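Local coordinates for GST N-terminal domain-containing protein (Pseudomonas syringae pv. tomato, PDB 3IC8) that is of unknown function but resembles glutathione S-transferases and may bind glutathione, at residues A[5-10]-A[229-234]; A[15-20]-A[64-69]; A[42-45]-A[50-53]; A[81-84]-A[90-93]; A[286-291]-A[296-301]. One frame throughout, in Å; residues are numbered along the deposited sequence.

Contact 1 of 5, residues A[5-10]-A[229-234]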
# COMPACT_ATOMS: atom_id res chain seq x y z
N ILE A 5 -15.45 16.67 20.52
CA ILE A 5 -16.13 17.32 19.43
C ILE A 5 -15.20 18.22 18.66
O ILE A 5 -14.57 19.06 19.20
CB ILE A 5 -17.31 18.13 19.94
CG1 ILE A 5 -18.31 17.22 20.63
CG2 ILE A 5 -17.97 18.81 18.85
CD1 ILE A 5 -19.43 17.93 21.28
N LEU A 6 -15.11 18.02 17.37
CA LEU A 6 -14.33 18.91 16.56
C LEU A 6 -15.22 19.80 15.69
O LEU A 6 -16.05 19.34 14.97
CB LEU A 6 -13.36 18.13 15.70
CG LEU A 6 -12.30 18.93 14.98
CD1 LEU A 6 -11.29 19.39 15.97
CD2 LEU A 6 -11.66 18.13 13.93
N HIS A 7 -15.01 21.09 15.80
CA HIS A 7 -15.67 22.07 14.98
C HIS A 7 -14.70 22.47 13.89
O HIS A 7 -13.67 23.03 14.16
CB HIS A 7 -15.99 23.29 15.81
CG HIS A 7 -16.98 23.05 16.90
ND1 HIS A 7 -18.29 23.41 16.79
CD2 HIS A 7 -16.84 22.50 18.12
CE1 HIS A 7 -18.93 23.09 17.89
NE2 HIS A 7 -18.07 22.53 18.71
N HIS A 8 -15.02 22.16 12.65
CA HIS A 8 -14.10 22.40 11.57
C HIS A 8 -14.76 22.54 10.23
O HIS A 8 -15.91 22.29 10.08
CB HIS A 8 -13.05 21.33 11.51
CG HIS A 8 -13.57 20.01 11.04
ND1 HIS A 8 -14.61 19.38 11.65
CD2 HIS A 8 -13.16 19.20 10.05
CE1 HIS A 8 -14.85 18.25 11.03
NE2 HIS A 8 -13.98 18.11 10.07
N TYR A 9 -13.99 22.93 9.24
CA TYR A 9 -14.52 22.95 7.92
C TYR A 9 -13.87 21.80 7.24
O TYR A 9 -12.70 21.76 7.05
CB TYR A 9 -14.17 24.26 7.25
CG TYR A 9 -14.92 24.55 5.99
CD1 TYR A 9 -16.24 24.93 6.01
CD2 TYR A 9 -14.31 24.44 4.78
CE1 TYR A 9 -16.90 25.18 4.88
CE2 TYR A 9 -14.96 24.69 3.66
CZ TYR A 9 -16.25 25.06 3.70
OH TYR A 9 -16.87 25.30 2.55
N PRO A 10 -14.68 20.85 6.86
CA PRO A 10 -14.25 19.53 6.43
C PRO A 10 -13.39 19.47 5.19
O PRO A 10 -12.56 18.62 5.10
CB PRO A 10 -15.56 18.82 6.22
CG PRO A 10 -16.42 19.43 7.16
CD PRO A 10 -16.10 20.85 7.18
N ALA A 229 -26.13 23.00 16.60
CA ALA A 229 -27.10 23.20 17.64
C ALA A 229 -27.01 22.14 18.72
O ALA A 229 -27.15 22.43 19.87
CB ALA A 229 -28.46 23.24 17.06
N ALA A 230 -26.78 20.91 18.32
CA ALA A 230 -26.66 19.83 19.27
C ALA A 230 -25.47 20.05 20.15
O ALA A 230 -25.46 19.72 21.29
CB ALA A 230 -26.58 18.54 18.57
N ALA A 231 -24.44 20.61 19.57
CA ALA A 231 -23.23 20.92 20.27
C ALA A 231 -23.42 21.98 21.32
O ALA A 231 -22.87 21.91 22.37
CB ALA A 231 -22.19 21.31 19.31
N ILE A 232 -24.20 22.99 21.02
CA ILE A 232 -24.51 23.96 22.03
C ILE A 232 -25.25 23.32 23.19
O ILE A 232 -24.97 23.57 24.32
CB ILE A 232 -25.33 25.07 21.47
CG1 ILE A 232 -24.47 25.91 20.56
CG2 ILE A 232 -25.82 25.93 22.54
CD1 ILE A 232 -25.20 26.87 19.78
N GLU A 233 -26.19 22.44 22.90
CA GLU A 233 -26.94 21.82 23.96
C GLU A 233 -26.06 21.00 24.84
O GLU A 233 -26.25 20.96 26.03
CB GLU A 233 -28.07 20.96 23.43
CG GLU A 233 -29.14 21.71 22.71
CD GLU A 233 -29.84 22.74 23.55
OE1 GLU A 233 -30.41 22.39 24.59
OE2 GLU A 233 -29.85 23.91 23.16
N ILE A 234 -25.09 20.34 24.25
CA ILE A 234 -24.23 19.49 25.01
C ILE A 234 -23.49 20.32 26.01
O ILE A 234 -23.29 19.91 27.11
CB ILE A 234 -23.27 18.73 24.14
CG1 ILE A 234 -23.93 17.48 23.62
CG2 ILE A 234 -22.02 18.39 24.90
CD1 ILE A 234 -23.40 17.03 22.35
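Between 5-10 and 229-234 the nearest CA atoms, 8.0 Å apart, are those of Ile-5 and Ala-231, a spacing that places side chains and no backbone bonds between the strand and the helix. Two separate touches carry the contact, both made by residues whose side chains leave the same face of the strand. At the first, the CD1 methyl of Ile-5 meets the CD1 methyl of Ile-234 at 4.2 Å, each at the far end of its longer branch, so the two isoleucines join tip to tip. At the second, the imidazole of His-7 comes obliquely to the CB methyl of Ala-231, with CE1 4.0 Å from that carbon. His-7 CG lies anti to its own carbonyl carbon (chi1 -66°), which carries the ring out from the strand to the helix. The ring is tied down by Gln-57: its OE1 is hydrogen-bonded to His-7 NE2, while its NE2 donates to Ala-231 O. One amide thus links the histidine of the strand to the backbone of the helix. Leu-46 of helix 41-47 also packs on His-7. A late helix laid against a central strand of the thioredoxin-like N-terminal domain is what results: a helix-on-sheet layer, assembled here from residues more than two hundred positions apart in the chain.

Contact 2 of 5, residues A[15-20]-A[64-69]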
# COMPACT_ATOMS: atom_id res chain seq x y z
N ALA A 15 -7.42 22.60 7.98
CA ALA A 15 -7.90 21.83 9.08
C ALA A 15 -7.46 20.39 9.08
O ALA A 15 -7.92 19.62 9.86
CB ALA A 15 -9.37 21.90 9.13
N GLU A 16 -6.61 20.02 8.15
CA GLU A 16 -6.13 18.66 8.04
C GLU A 16 -5.29 18.17 9.19
O GLU A 16 -5.37 17.06 9.58
CB GLU A 16 -5.45 18.44 6.71
CG GLU A 16 -5.07 17.04 6.42
CD GLU A 16 -6.22 16.13 6.10
OE1 GLU A 16 -5.95 14.95 5.93
OE2 GLU A 16 -7.37 16.56 6.03
N LYS A 17 -4.46 19.03 9.74
CA LYS A 17 -3.58 18.60 10.78
C LYS A 17 -4.39 18.10 11.96
O LYS A 17 -4.08 17.09 12.49
CB LYS A 17 -2.63 19.72 11.19
CG LYS A 17 -1.99 19.55 12.54
CD LYS A 17 -0.65 20.19 12.65
CE LYS A 17 -0.72 21.57 13.24
NZ LYS A 17 0.15 21.71 14.39
N ALA A 18 -5.44 18.78 12.35
CA ALA A 18 -6.25 18.38 13.48
C ALA A 18 -6.93 17.04 13.30
O ALA A 18 -7.07 16.30 14.22
CB ALA A 18 -7.23 19.40 13.78
N ARG A 19 -7.38 16.78 12.09
CA ARG A 19 -7.97 15.53 11.72
C ARG A 19 -7.00 14.36 11.83
O ARG A 19 -7.36 13.30 12.25
CB ARG A 19 -8.46 15.68 10.29
CG ARG A 19 -9.92 15.57 10.13
CD ARG A 19 -10.57 16.68 9.36
NE ARG A 19 -9.86 17.16 8.19
CZ ARG A 19 -10.12 18.30 7.59
NH1 ARG A 19 -11.06 19.08 8.02
NH2 ARG A 19 -9.44 18.67 6.56
N LEU A 20 -5.77 14.58 11.41
CA LEU A 20 -4.72 13.60 11.54
C LEU A 20 -4.42 13.36 12.98
O LEU A 20 -4.10 12.28 13.36
CB LEU A 20 -3.48 13.98 10.76
CG LEU A 20 -3.66 13.98 9.26
CD1 LEU A 20 -2.63 14.78 8.57
CD2 LEU A 20 -3.75 12.64 8.68
N CYS A 64 -9.05 26.10 22.19
CA CYS A 64 -8.70 26.93 21.07
C CYS A 64 -7.26 26.76 20.74
O CYS A 64 -6.45 26.75 21.60
CB CYS A 64 -8.91 28.39 21.42
SG CYS A 64 -10.54 28.87 21.79
N ASP A 65 -6.96 26.60 19.48
CA ASP A 65 -5.60 26.49 19.04
C ASP A 65 -5.19 25.06 18.99
O ASP A 65 -5.30 24.36 19.96
CB ASP A 65 -4.66 27.27 19.94
CG ASP A 65 -3.33 27.51 19.30
OD1 ASP A 65 -3.20 28.42 18.49
OD2 ASP A 65 -2.39 26.79 19.59
N THR A 66 -4.72 24.62 17.85
CA THR A 66 -4.37 23.22 17.69
C THR A 66 -3.24 22.80 18.58
O THR A 66 -3.16 21.68 18.95
CB THR A 66 -4.12 22.81 16.25
OG1 THR A 66 -2.91 23.37 15.78
CG2 THR A 66 -5.23 23.27 15.43
N ALA A 67 -2.35 23.70 18.90
CA ALA A 67 -1.26 23.32 19.74
C ALA A 67 -1.73 22.88 21.11
O ALA A 67 -1.21 21.97 21.68
CB ALA A 67 -0.30 24.43 19.84
N LEU A 68 -2.69 23.59 21.64
CA LEU A 68 -3.35 23.26 22.87
C LEU A 68 -4.16 21.99 22.79
O LEU A 68 -4.26 21.26 23.72
CB LEU A 68 -4.23 24.41 23.32
CG LEU A 68 -4.74 24.31 24.74
CD1 LEU A 68 -3.64 24.58 25.67
CD2 LEU A 68 -5.83 25.24 24.96
N MSE A 69 -4.76 21.78 21.64
CA MSE A 69 -5.62 20.66 21.40
C MSE A 69 -4.84 19.38 21.56
O MSE A 69 -5.35 18.42 22.07
CB MSE A 69 -6.19 20.76 20.01
CG MSE A 69 -7.19 19.73 19.65
SE MSE A 69 -7.74 19.73 17.81
CE MSE A 69 -7.04 18.08 17.27
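Ala-18 and the selenomethionine Met-69 make the apolar half of this contact between helices 16-25 and 66-76. The methyl CE of Met-69 approaches Ala-18 CB to 3.7 Å and also lies 3.5 Å from Ala-18 O, so the end of the long side chain rests on a methyl and a backbone carbonyl together. Met-69 runs extended through its first two torsions and bends at the last (chi3 114°), which turns CE onto the alanine. Leu-6 of strand 4-8 packs on the same side chain, and Pro-54 covers Ala-18.

The polar half is looser. Lys-17 reaches across to Thr-66, its NZ 3.7 Å from Thr-66 OG1, too long for a hydrogen bond. The end of the lysine passes the threonine at a slant, with CE and NZ about equally near OG1, and the ammonium group instead finds its salt bridge with Asp-99 of helix 88-110.

Within each segment there are further polar bonds. Asp-65 is the N-cap of helix 66-76, its OD2 accepting a weak bond from Ala-67 N. Arg-19 NH2 forms a salt bridge with Glu-16 OE2 at 3.0 Å, the carboxylate oxygen lying in the guanidinium plane, and Ala-15 O sits over the centre of one face of that group.

The helices come close near their N-terminal ends, with the CA atoms of Ala-18 and Thr-66 6.7 Å apart. Two helices side by side against one face of the central sheet are characteristic of the thioredoxin-like domain of glutathione S-transferases.

Contact 3 of 5, residues A[42-45]-A[50-53]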
# COMPACT_ATOMS: atom_id res chain seq x y z
N ASP A 42 -23.22 29.97 16.09
CA ASP A 42 -23.13 28.78 16.88
C ASP A 42 -21.72 28.54 17.37
O ASP A 42 -21.53 28.04 18.45
CB ASP A 42 -23.69 27.57 16.14
CG ASP A 42 -25.15 27.72 15.84
OD1 ASP A 42 -25.65 28.83 15.98
OD2 ASP A 42 -25.81 26.74 15.45
N LEU A 43 -20.72 28.87 16.58
CA LEU A 43 -19.37 28.79 17.05
C LEU A 43 -19.01 29.76 18.15
O LEU A 43 -18.50 29.36 19.17
CB LEU A 43 -18.45 28.99 15.88
CG LEU A 43 -17.04 28.44 15.87
CD1 LEU A 43 -16.09 29.54 15.98
CD2 LEU A 43 -16.80 27.43 16.92
N THR A 44 -19.30 31.03 17.96
CA THR A 44 -19.02 32.04 18.98
C THR A 44 -19.88 31.92 20.21
O THR A 44 -19.57 32.46 21.23
CB THR A 44 -19.14 33.42 18.44
OG1 THR A 44 -20.39 33.57 17.81
CG2 THR A 44 -18.08 33.67 17.44
N ALA A 45 -20.96 31.18 20.09
CA ALA A 45 -21.76 30.86 21.22
C ALA A 45 -20.96 30.09 22.22
O ALA A 45 -21.11 30.32 23.38
CB ALA A 45 -22.93 30.07 20.80
N TYR A 50 -13.77 33.85 19.44
CA TYR A 50 -12.61 33.37 18.77
C TYR A 50 -13.13 32.55 17.62
O TYR A 50 -13.98 31.72 17.79
CB TYR A 50 -11.80 32.50 19.70
CG TYR A 50 -10.55 31.93 19.10
CD1 TYR A 50 -9.41 32.68 19.01
CD2 TYR A 50 -10.50 30.64 18.66
CE1 TYR A 50 -8.29 32.18 18.49
CE2 TYR A 50 -9.38 30.13 18.13
CZ TYR A 50 -8.26 30.90 18.05
OH TYR A 50 -7.13 30.39 17.51
N ARG A 51 -12.64 32.80 16.43
CA ARG A 51 -13.14 32.08 15.29
C ARG A 51 -12.14 31.32 14.47
O ARG A 51 -12.44 30.96 13.37
CB ARG A 51 -13.97 32.97 14.41
CG ARG A 51 -15.22 33.41 15.08
CD ARG A 51 -16.14 34.01 14.12
NE ARG A 51 -15.68 35.29 13.66
CZ ARG A 51 -15.99 36.44 14.23
NH1 ARG A 51 -16.77 36.47 15.29
NH2 ARG A 51 -15.53 37.55 13.72
N LYS A 52 -10.97 31.06 14.98
CA LYS A 52 -10.04 30.27 14.22
C LYS A 52 -10.22 28.82 14.59
O LYS A 52 -10.19 28.47 15.74
CB LYS A 52 -8.63 30.72 14.47
CG LYS A 52 -7.72 30.43 13.34
CD LYS A 52 -6.70 29.39 13.71
CE LYS A 52 -5.34 29.99 13.80
NZ LYS A 52 -4.49 29.60 12.66
N THR A 53 -10.41 27.98 13.61
CA THR A 53 -10.75 26.62 13.83
C THR A 53 -9.70 25.87 13.09
O THR A 53 -9.02 26.46 12.32
CB THR A 53 -12.10 26.32 13.26
OG1 THR A 53 -12.15 26.75 11.91
CG2 THR A 53 -13.13 27.06 14.00
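Leu-43 puts its CD1 methyl into the bend of the loop 50-53, 3.5 Å from Tyr-50 O and 4.0 Å from Arg-51 CA. Its CG lies anti to the backbone N (chi1 -155°), which sends the branch outward from helix 41-47. The same methyl also reaches Thr-53 CG2 at 4.3 Å, so one branch of the leucine touches three residues of the loop.

Thr-44 contributes its own methyl. CG2 stands 3.7 Å from Arg-51 CG and 3.8 Å from Arg-51 NH1, the latter placing it at the edge of the guanidinium, in its plane. The arginine folds to permit this: its chain bends at chi3 (-71°), curling the head group back beside the methyl that already touches CG. The hydroxyl of Thr-44 turns the other way, to Lys-40 O, just before the helix begins.

Thr-47 OG1, at the end of helix 41-47, is hydrogen-bonded to Tyr-50 O and more weakly to Leu-43 O. The loop thus runs from that helix back toward strand 55-58, with Tyr-50 packed on Cys-64 and Thr-53 on Ile-34, while helix 228-237 covers Asp-42 and Ala-45.

Contact 4 of 5, residues A[81-84]-A[90-93]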
# COMPACT_ATOMS: atom_id res chain seq x y z
N ALA A 81 1.85 8.71 22.05
CA ALA A 81 2.09 10.04 22.54
C ALA A 81 2.54 11.03 21.52
O ALA A 81 3.41 10.77 20.73
CB ALA A 81 3.05 10.01 23.67
N PHE A 82 1.91 12.17 21.57
CA PHE A 82 2.35 13.35 20.88
C PHE A 82 3.69 13.82 21.39
O PHE A 82 4.48 14.28 20.64
CB PHE A 82 1.35 14.47 21.01
CG PHE A 82 0.19 14.35 20.11
CD1 PHE A 82 0.34 13.99 18.82
CD2 PHE A 82 -1.06 14.58 20.56
CE1 PHE A 82 -0.71 13.89 18.04
CE2 PHE A 82 -2.09 14.48 19.76
CZ PHE A 82 -1.92 14.12 18.51
N TYR A 83 3.95 13.70 22.67
CA TYR A 83 5.23 14.11 23.20
C TYR A 83 5.97 13.04 23.93
O TYR A 83 5.84 12.92 25.11
CB TYR A 83 5.04 15.27 24.15
CG TYR A 83 4.26 16.38 23.58
CD1 TYR A 83 2.91 16.42 23.70
CD2 TYR A 83 4.88 17.41 22.92
CE1 TYR A 83 2.21 17.40 23.20
CE2 TYR A 83 4.17 18.41 22.42
CZ TYR A 83 2.83 18.40 22.55
OH TYR A 83 2.09 19.39 22.06
N PRO A 84 6.79 12.31 23.24
CA PRO A 84 7.47 11.15 23.79
C PRO A 84 8.38 11.47 24.94
O PRO A 84 9.06 12.47 24.89
CB PRO A 84 8.30 10.69 22.61
CG PRO A 84 7.74 11.29 21.50
CD PRO A 84 7.21 12.55 21.87
N ALA A 90 12.27 19.23 22.72
CA ALA A 90 12.74 19.18 21.37
C ALA A 90 11.62 19.04 20.35
O ALA A 90 11.65 19.66 19.33
CB ALA A 90 13.72 18.08 21.22
N VAL A 91 10.66 18.20 20.65
CA VAL A 91 9.49 18.01 19.84
C VAL A 91 8.60 19.23 19.74
O VAL A 91 8.16 19.59 18.69
CB VAL A 91 8.71 16.79 20.30
CG1 VAL A 91 7.35 16.78 19.76
CG2 VAL A 91 9.39 15.60 19.88
N ALA A 92 8.35 19.87 20.86
CA ALA A 92 7.52 21.03 20.84
C ALA A 92 8.15 22.12 20.02
O ALA A 92 7.47 22.79 19.30
CB ALA A 92 7.28 21.49 22.19
N GLY A 93 9.45 22.30 20.17
CA GLY A 93 10.17 23.29 19.41
C GLY A 93 10.17 23.03 17.94
O GLY A 93 9.94 23.90 17.18
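Val-91 and Tyr-83 meet where the linker from the thioredoxin-like N-terminal domain enters helix 88-110, the first helix of the all-helical part that follows in glutathione S-transferases. The linker 81-84 has no regular structure, and the first turn of the helix lies against it with Tyr-83 and Val-91 CA atoms 6.7 Å apart.

From the backbone of Tyr-83, CB leaves in a direction that does not face the helix, but CG lies anti to the carbonyl carbon (chi1 -52°) and the ring swings nearer. On the CD2-CE2 side, CD2 comes to 4.1 Å from Val-91 CG1, and the next atom, CE2, comes to 4.4 Å from Ala-92 CB. Both methyls approach the ring obliquely, one after the other along a single side. At the far end OH passes loosely by Ala-67 O of helix 66-76. The ring is also in a cation-pi interaction with Arg-71 of that helix, and it packs on Ile-180, so it is shared among three helices.

Val-91 answers from the helix with both methyls. CG1, anti to the backbone N (chi1 164°), faces both the tyrosine and Phe-82 O, which is 3.9 Å from it, and Phe-175 and Ser-179 pack on the same side chain. Glu-74 holds the linker backbone, with one carboxylate oxygen accepting from Phe-82 N and the other from Tyr-83 N. The second methyl of the valine points to the proline that follows: Val-91 CG2 lies 4.2 Å from Pro-84 CD.

Contact 5 of 5, residues A[286-291]-A[296-301]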
# COMPACT_ATOMS: atom_id res chain seq x y z
N LEU A 286 -10.82 30.59 30.94
CA LEU A 286 -11.65 31.70 31.16
C LEU A 286 -13.10 31.26 31.14
O LEU A 286 -13.49 30.42 30.37
CB LEU A 286 -11.25 32.76 30.16
CG LEU A 286 -12.16 33.80 29.60
CD1 LEU A 286 -11.43 34.52 28.53
CD2 LEU A 286 -13.32 33.06 29.05
N ARG A 287 -13.87 31.81 32.07
CA ARG A 287 -15.25 31.47 32.29
C ARG A 287 -16.11 32.53 31.66
O ARG A 287 -15.87 33.68 31.83
CB ARG A 287 -15.54 31.37 33.78
CG ARG A 287 -16.94 30.93 34.13
CD ARG A 287 -17.40 31.54 35.43
NE ARG A 287 -18.30 30.67 36.18
CZ ARG A 287 -19.57 30.95 36.44
NH1 ARG A 287 -20.12 32.07 36.02
NH2 ARG A 287 -20.31 30.10 37.12
N ARG A 288 -17.09 32.13 30.88
CA ARG A 288 -18.04 33.05 30.32
C ARG A 288 -19.40 32.41 30.29
O ARG A 288 -19.50 31.22 30.30
CB ARG A 288 -17.63 33.47 28.92
CG ARG A 288 -17.32 32.35 28.02
CD ARG A 288 -17.03 32.83 26.66
NE ARG A 288 -18.18 33.40 26.02
CZ ARG A 288 -19.07 32.71 25.33
NH1 ARG A 288 -18.92 31.43 25.17
NH2 ARG A 288 -20.08 33.32 24.78
N GLU A 289 -20.45 33.20 30.27
CA GLU A 289 -21.79 32.66 30.26
C GLU A 289 -22.50 33.08 28.99
O GLU A 289 -22.53 34.22 28.67
CB GLU A 289 -22.54 33.17 31.48
CG GLU A 289 -23.95 32.67 31.63
CD GLU A 289 -24.51 32.90 33.02
OE1 GLU A 289 -23.95 33.71 33.77
OE2 GLU A 289 -25.51 32.26 33.37
N ASP A 290 -23.02 32.12 28.25
CA ASP A 290 -23.62 32.45 26.98
C ASP A 290 -25.11 32.24 27.04
O ASP A 290 -25.58 31.39 27.74
CB ASP A 290 -23.03 31.62 25.85
CG ASP A 290 -23.54 32.02 24.50
OD1 ASP A 290 -23.09 33.03 23.95
OD2 ASP A 290 -24.42 31.34 23.99
N ASN A 291 -25.86 33.05 26.30
CA ASN A 291 -27.29 32.99 26.40
C ASN A 291 -27.86 31.66 25.98
O ASN A 291 -28.72 31.14 26.65
CB ASN A 291 -27.91 34.11 25.57
CG ASN A 291 -28.01 35.41 26.33
OD1 ASN A 291 -27.98 35.45 27.54
ND2 ASN A 291 -28.13 36.50 25.60
N VAL A 296 -19.55 28.34 30.43
CA VAL A 296 -18.56 27.68 29.64
C VAL A 296 -17.15 28.08 30.05
O VAL A 296 -16.90 29.19 30.45
CB VAL A 296 -18.80 28.02 28.21
CG1 VAL A 296 -17.60 28.52 27.58
CG2 VAL A 296 -19.37 26.89 27.50
N HIS A 297 -16.22 27.15 29.93
CA HIS A 297 -14.82 27.43 30.18
C HIS A 297 -14.09 27.37 28.86
O HIS A 297 -14.23 26.42 28.14
CB HIS A 297 -14.23 26.37 31.08
CG HIS A 297 -14.42 26.61 32.53
ND1 HIS A 297 -15.27 27.55 33.03
CD2 HIS A 297 -13.87 26.00 33.60
CE1 HIS A 297 -15.23 27.53 34.34
NE2 HIS A 297 -14.39 26.60 34.71
N VAL A 298 -13.31 28.39 28.56
CA VAL A 298 -12.55 28.47 27.34
C VAL A 298 -11.05 28.47 27.60
O VAL A 298 -10.57 29.23 28.40
CB VAL A 298 -12.94 29.69 26.55
CG1 VAL A 298 -12.32 29.69 25.21
CG2 VAL A 298 -14.38 29.73 26.41
N HIS A 299 -10.33 27.60 26.93
CA HIS A 299 -8.93 27.41 27.22
C HIS A 299 -8.01 27.90 26.12
O HIS A 299 -8.21 27.61 24.98
CB HIS A 299 -8.63 25.96 27.49
CG HIS A 299 -9.63 25.28 28.35
ND1 HIS A 299 -9.28 24.59 29.48
CD2 HIS A 299 -10.96 25.13 28.22
CE1 HIS A 299 -10.35 24.07 30.03
NE2 HIS A 299 -11.38 24.38 29.28
N PHE A 300 -7.00 28.65 26.52
CA PHE A 300 -6.04 29.23 25.62
C PHE A 300 -4.66 28.93 26.10
O PHE A 300 -4.43 28.88 27.25
CB PHE A 300 -6.15 30.73 25.61
CG PHE A 300 -7.42 31.24 25.11
CD1 PHE A 300 -7.65 31.35 23.79
CD2 PHE A 300 -8.38 31.66 25.97
CE1 PHE A 300 -8.81 31.83 23.35
CE2 PHE A 300 -9.53 32.14 25.52
CZ PHE A 300 -9.74 32.24 24.22
N PRO A 301 -3.74 28.78 25.19
CA PRO A 301 -2.33 28.66 25.52
C PRO A 301 -1.70 29.98 25.87
O PRO A 301 -2.20 30.99 25.47
CB PRO A 301 -1.75 28.14 24.23
CG PRO A 301 -2.64 28.55 23.22
CD PRO A 301 -3.97 28.60 23.76
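A beta hairpin pairs strands 284-290 and 296-300 in antiparallel fashion, Leu-286 facing Val-298 and Arg-288 facing Val-296 as hydrogen-bonded pairs, with Arg-287 and His-297 as the non-hydrogen-bonded pair between them. Each hydrogen-bonded pair is doubly linked. Val-298 N gives Leu-286 O a 2.7 Å bond in the carbonyl plane, and Leu-286 N returns one to Val-298 O; Arg-288 and Val-296 repeat the exchange, the bond from Val-296 N to Arg-288 O being 2.9 Å long. His-297 CA also approaches Leu-286 O, at 3.3 Å in a CA-H...O contact.

On the face with Leu-286, Arg-288, Val-296 and Val-298, carbon atoms make the side-chain contacts. Leu-286 CD1 meets Phe-300 CE2 at 4.3 Å, obliquely to the ring. Arg-288 lies alongside Val-296, its CG 3.9 Å from Val-296 CG1, with CG set between the backbone N and carbonyl carbon (chi1 51°). Its head reaches Ala-45 O through NH1 and Asp-290 OD1 through NH2, a salt bridge within the strand whose hydrogen bond is weak.

On the other face the His-297 ring turns its edge to Arg-287, whose CG is 3.8 Å from His-297 CE1.

How the contacts relate
From the N terminus, strand 4-8 opens the widest loop, which contact 1 closes only at helix 228-237; contacts 2, 3 and 4 all nest inside it. Contact 3 lies in turn within the loop closed by contact 2, whereas contact 4 follows contact 2 in series, and contact 5 opens after contact 1 has closed. No loops cross. Contacts 1 to 3 gather the helices about the N-terminal sheet, and contact 4, about 28 Å from contact 1 between centres, joins that domain to the helical part. The late hairpin of contact 5 continues the sheet beside strand 61-63; it touches contact 3, and a backbone hydrogen bond between Cys-64 and His-299 links it to contact 2.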